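Local coordinates for pyridoxal kinase (Lactobacillus plantarum, PDB 3H74), which probably catalyses the ATP-dependent phosphorylation of pyridoxal to pyridoxal 5'-phosphate, as a kinase of the ribokinase-like superfamily, at residues 21-24 against 25-29; 261-264 against 265-268. All coordinates share one frame; numbering follows the deposited sequence.

Overall arrangement
Two local contacts, each made within one continuous run of chain, here lie next to each other although their segments stand near opposite ends of the sequence. Interaction 1 comes first, inside helix 19-29, the crossover between strands 4-13 and 32-42 of the large mixed sheet. Interaction 2 follows some 230 residues later, where the loop after helix 231-251 turns into helix 264-274. Their centres are about 10 Å apart, on the same side of the chain's centre. They touch directly: A29 CB lies 3.7 Å from L267 CD2, and V26 packs on L266. An early crossover helix of the ribokinase-like fold is thereby joined to the C-terminal helical layer.

Interaction 1: 21-24 against 25-29; sequences SSAL and PVLTA
L24 and P25, adjacent in helix 19-29, show how a proline is accommodated within a helix. Having no N-H, P25 cannot bond to the preceding turn, and the helix kinks there. Its ring fits as a knob among S21, S22, A23 and L24, with CD of P25 3.0 Å from the carbonyl O of S21. Across the L24-P25 peptide bond, CB of L24 is pressed to 3.2 Å from CD of P25, tighter than ordinary van der Waals contact. An alanine in place of P25 would lose the ring's contacts with S21 O and L24, and with them probably the constraint that kinks the helix here.

T28, one turn further on, grips L24 O twice, N and OG1 coming from opposite faces of its plane. The backbone N-H of T28 bonds at 3.0 Å to L24 O, while the hydroxyl OG1 of T28 donates to L24 O at 2.7 Å from above the plane. With OG1 anti to its own carbonyl carbon (chi1 -62°), the hydroxyl is swung back along the helix to this acceptor. Next to the kink, V26 N to S22 O is stretched to 3.3 Å; L27 N to A23 O, at 2.9 Å, is back to the usual helical length.

A23 and L27 pack on strand 4-13, L24 and L27 on strand 32-42, and V26 meets helices 213-226 and 264-274, placing this crossover helix between sheet and helical layer.

Interaction 2: 261-264 against 265-268; sequences VALG and DLLQ
L263 and L267 are joined by the hydrogen bond that opens helix 264-274, an example of how the last carbonyl of a loop accepts the first bond of a helix. The N-H of L267 meets L263 O at 2.8 Å, nearly along the C=O axis, in a nearly straight bond. The next, the first to a carbonyl within the helix itself, runs from Q268 N to G264 O at 3.0 Å, its donor tilted 20° from the carbonyl plane.

A water adds a third, indirect link. It donates to A262 O at 2.8 Å and accepts from the N-H of L266 at 3.0 Å, bridging the loop to a backbone amide of the first turn. E248 in helix 231-251 serves the preceding amide, its OE1 accepting from D265 N.

Apolar contacts accompany these polar ones. The side chains of L263 and L266 lie side by side and point the same way, with CD2 of L263 4.2 Å from CD2 of L266. The second torsion of L266 (chi2 55°) turns CD2 to L263 and CD1 away. L267 has CG anti to its carbonyl carbon (chi1 -66°), and this lays CG of L267 3.3 Å from L263 O. Beyond the segments, L263, L266 and L267 all pack on helix 19-29, and L266 also reaches W241.

The chemistry is thus divided: a water and the carboxylate of E248 bind the L266 and D265 amides in the first turn, while leucines join that start to neighbouring helices.

Interaction 1: 21-24 against 25-29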
loop_
_atom_site.group_PDB
_atom_site.type_symbol
_atom_site.label_atom_id
_atom_site.label_comp_id
_atom_site.label_asym_id
_atom_site.label_seq_id
_atom_site.Cartn_x
_atom_site.Cartn_y
_atom_site.Cartn_z
ATOM N N SER A 21 -11.544 -0.320 -3.995
ATOM C CA SER A 21 -12.788 0.385 -3.664
ATOM C C SER A 21 -12.566 1.597 -2.756
ATOM O O SER A 21 -13.373 2.531 -2.761
ATOM C CB SER A 21 -13.803 -0.556 -3.020
ATOM O OG SER A 21 -13.558 -0.716 -1.643
ATOM N N SER A 22 -11.498 1.585 -1.967
ATOM C CA SER A 22 -11.184 2.750 -1.145
ATOM C C SER A 22 -10.129 3.647 -1.791
ATOM O O SER A 22 -10.175 4.864 -1.629
ATOM C CB SER A 22 -10.793 2.348 0.275
ATOM O OG SER A 22 -9.697 1.464 0.262
ATOM N N ALA A 23 -9.195 3.064 -2.545
ATOM C CA ALA A 23 -8.194 3.869 -3.235
ATOM C C ALA A 23 -8.822 4.776 -4.291
ATOM O O ALA A 23 -8.392 5.920 -4.454
ATOM C CB ALA A 23 -7.129 2.988 -3.850
ATOM N N LEU A 24 -9.829 4.280 -5.006
ATOM C CA LEU A 24 -10.472 5.076 -6.048
ATOM C C LEU A 24 -11.060 6.384 -5.520
ATOM O O LEU A 24 -10.728 7.456 -6.037
ATOM C CB LEU A 24 -11.522 4.261 -6.820
ATOM C CG LEU A 24 -11.169 3.910 -8.263
ATOM C CD1 LEU A 24 -12.158 2.895 -8.799
ATOM C CD2 LEU A 24 -11.129 5.158 -9.154
ATOM N N PRO A 25 -11.957 6.318 -4.519
ATOM C CA PRO A 25 -12.477 7.568 -3.958
ATOM C C PRO A 25 -11.387 8.495 -3.405
ATOM O O PRO A 25 -11.416 9.699 -3.666
ATOM C CB PRO A 25 -13.423 7.085 -2.842
ATOM C CG PRO A 25 -13.858 5.723 -3.306
ATOM C CD PRO A 25 -12.614 5.146 -3.913
ATOM N N VAL A 26 -10.425 7.950 -2.668
ATOM C CA VAL A 26 -9.397 8.768 -2.050
ATOM C C VAL A 26 -8.554 9.507 -3.096
ATOM O O VAL A 26 -8.370 10.725 -3.019
ATOM C CB VAL A 26 -8.522 7.908 -1.111
ATOM C CG1 VAL A 26 -7.255 8.651 -0.688
ATOM C CG2 VAL A 26 -9.327 7.484 0.117
ATOM N N LEU A 27 -8.055 8.780 -4.088
ATOM C CA LEU A 27 -7.169 9.385 -5.068
ATOM C C LEU A 27 -7.920 10.281 -6.050
ATOM O O LEU A 27 -7.395 11.296 -6.493
ATOM C CB LEU A 27 -6.322 8.314 -5.756
ATOM C CG LEU A 27 -5.251 7.739 -4.811
ATOM C CD1 LEU A 27 -4.769 6.384 -5.305
ATOM C CD2 LEU A 27 -4.084 8.704 -4.620
ATOM N N THR A 28 -9.160 9.935 -6.358
ATOM C CA THR A 28 -10.007 10.833 -7.143
ATOM C C THR A 28 -10.191 12.156 -6.392
ATOM O O THR A 28 -10.034 13.232 -6.978
ATOM C CB THR A 28 -11.358 10.178 -7.458
ATOM O OG1 THR A 28 -11.132 9.002 -8.238
ATOM C CG2 THR A 28 -12.265 11.116 -8.250
ATOM N N ALA A 29 -10.481 12.089 -5.095
ATOM C CA ALA A 29 -10.655 13.309 -4.308
ATOM C C ALA A 29 -9.380 14.137 -4.285
ATOM O O ALA A 29 -9.430 15.363 -4.220
ATOM C CB ALA A 29 -11.106 12.973 -2.896
#

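Interaction 2: 261-264 against 265-268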
loop_
_atom_site.group_PDB
_atom_site.type_symbol
_atom_site.label_atom_id
_atom_site.label_comp_id
_atom_site.label_asym_id
_atom_site.label_seq_id
_atom_site.Cartn_x
_atom_site.Cartn_y
_atom_site.Cartn_z
ATOM N N VAL A 261 -12.315 0.651 6.679
ATOM C CA VAL A 261 -12.320 1.928 7.395
ATOM C C VAL A 261 -13.170 2.999 6.699
ATOM O O VAL A 261 -13.200 3.089 5.463
ATOM C CB VAL A 261 -10.854 2.389 7.651
ATOM C CG1 VAL A 261 -10.148 2.757 6.370
ATOM C CG2 VAL A 261 -10.775 3.502 8.627
ATOM N N ALA A 262 -13.882 3.784 7.503
ATOM C CA ALA A 262 -14.663 4.917 7.028
ATOM C C ALA A 262 -13.790 5.924 6.282
ATOM O O ALA A 262 -12.645 6.190 6.666
ATOM C CB ALA A 262 -15.355 5.601 8.201
ATOM N N LEU A 263 -14.377 6.510 5.242
ATOM C CA LEU A 263 -13.664 7.445 4.377
ATOM C C LEU A 263 -14.178 8.882 4.414
ATOM O O LEU A 263 -13.522 9.768 3.884
ATOM C CB LEU A 263 -13.671 6.943 2.924
ATOM C CG LEU A 263 -13.041 5.568 2.699
ATOM C CD1 LEU A 263 -13.255 5.143 1.259
ATOM C CD2 LEU A 263 -11.552 5.554 3.065
ATOM N N GLY A 264 -15.321 9.128 5.054
ATOM C CA GLY A 264 -15.951 10.448 5.001
ATOM C C GLY A 264 -15.098 11.575 5.551
ATOM O O GLY A 264 -14.895 12.593 4.889
ATOM N N ASP A 265 -14.597 11.416 6.773
ATOM C CA ASP A 265 -13.766 12.457 7.382
ATOM C C ASP A 265 -12.482 12.645 6.581
ATOM O O ASP A 265 -12.000 13.762 6.412
ATOM C CB ASP A 265 -13.446 12.145 8.851
ATOM C CG ASP A 265 -14.624 12.392 9.784
ATOM O OD1 ASP A 265 -15.656 12.931 9.338
ATOM O OD2 ASP A 265 -14.506 12.039 10.979
ATOM N N LEU A 266 -11.955 11.541 6.054
ATOM C CA LEU A 266 -10.774 11.588 5.202
ATOM C C LEU A 266 -11.013 12.396 3.919
ATOM O O LEU A 266 -10.218 13.266 3.547
ATOM C CB LEU A 266 -10.295 10.166 4.902
ATOM C CG LEU A 266 -9.107 10.012 3.951
ATOM C CD1 LEU A 266 -7.878 10.810 4.390
ATOM C CD2 LEU A 266 -8.763 8.549 3.783
ATOM N N LEU A 267 -12.129 12.123 3.251
ATOM C CA LEU A 267 -12.467 12.877 2.041
ATOM C C LEU A 267 -12.614 14.372 2.337
ATOM O O LEU A 267 -12.167 15.215 1.553
ATOM C CB LEU A 267 -13.736 12.323 1.384
ATOM C CG LEU A 267 -13.611 10.903 0.815
ATOM C CD1 LEU A 267 -14.942 10.444 0.273
ATOM C CD2 LEU A 267 -12.548 10.808 -0.269
ATOM N N GLN A 268 -13.223 14.686 3.477
ATOM C CA GLN A 268 -13.364 16.067 3.930
ATOM C C GLN A 268 -12.011 16.751 4.156
ATOM O O GLN A 268 -11.828 17.916 3.794
ATOM C CB GLN A 268 -14.216 16.107 5.198
ATOM C CG GLN A 268 -14.593 17.496 5.660
ATOM C CD GLN A 268 -15.329 17.477 6.980
ATOM O OE1 GLN A 268 -14.919 16.800 7.927
ATOM N NE2 GLN A 268 -16.420 18.227 7.056
HETATM O O HOH W 1 -12.569 8.936 7.357
#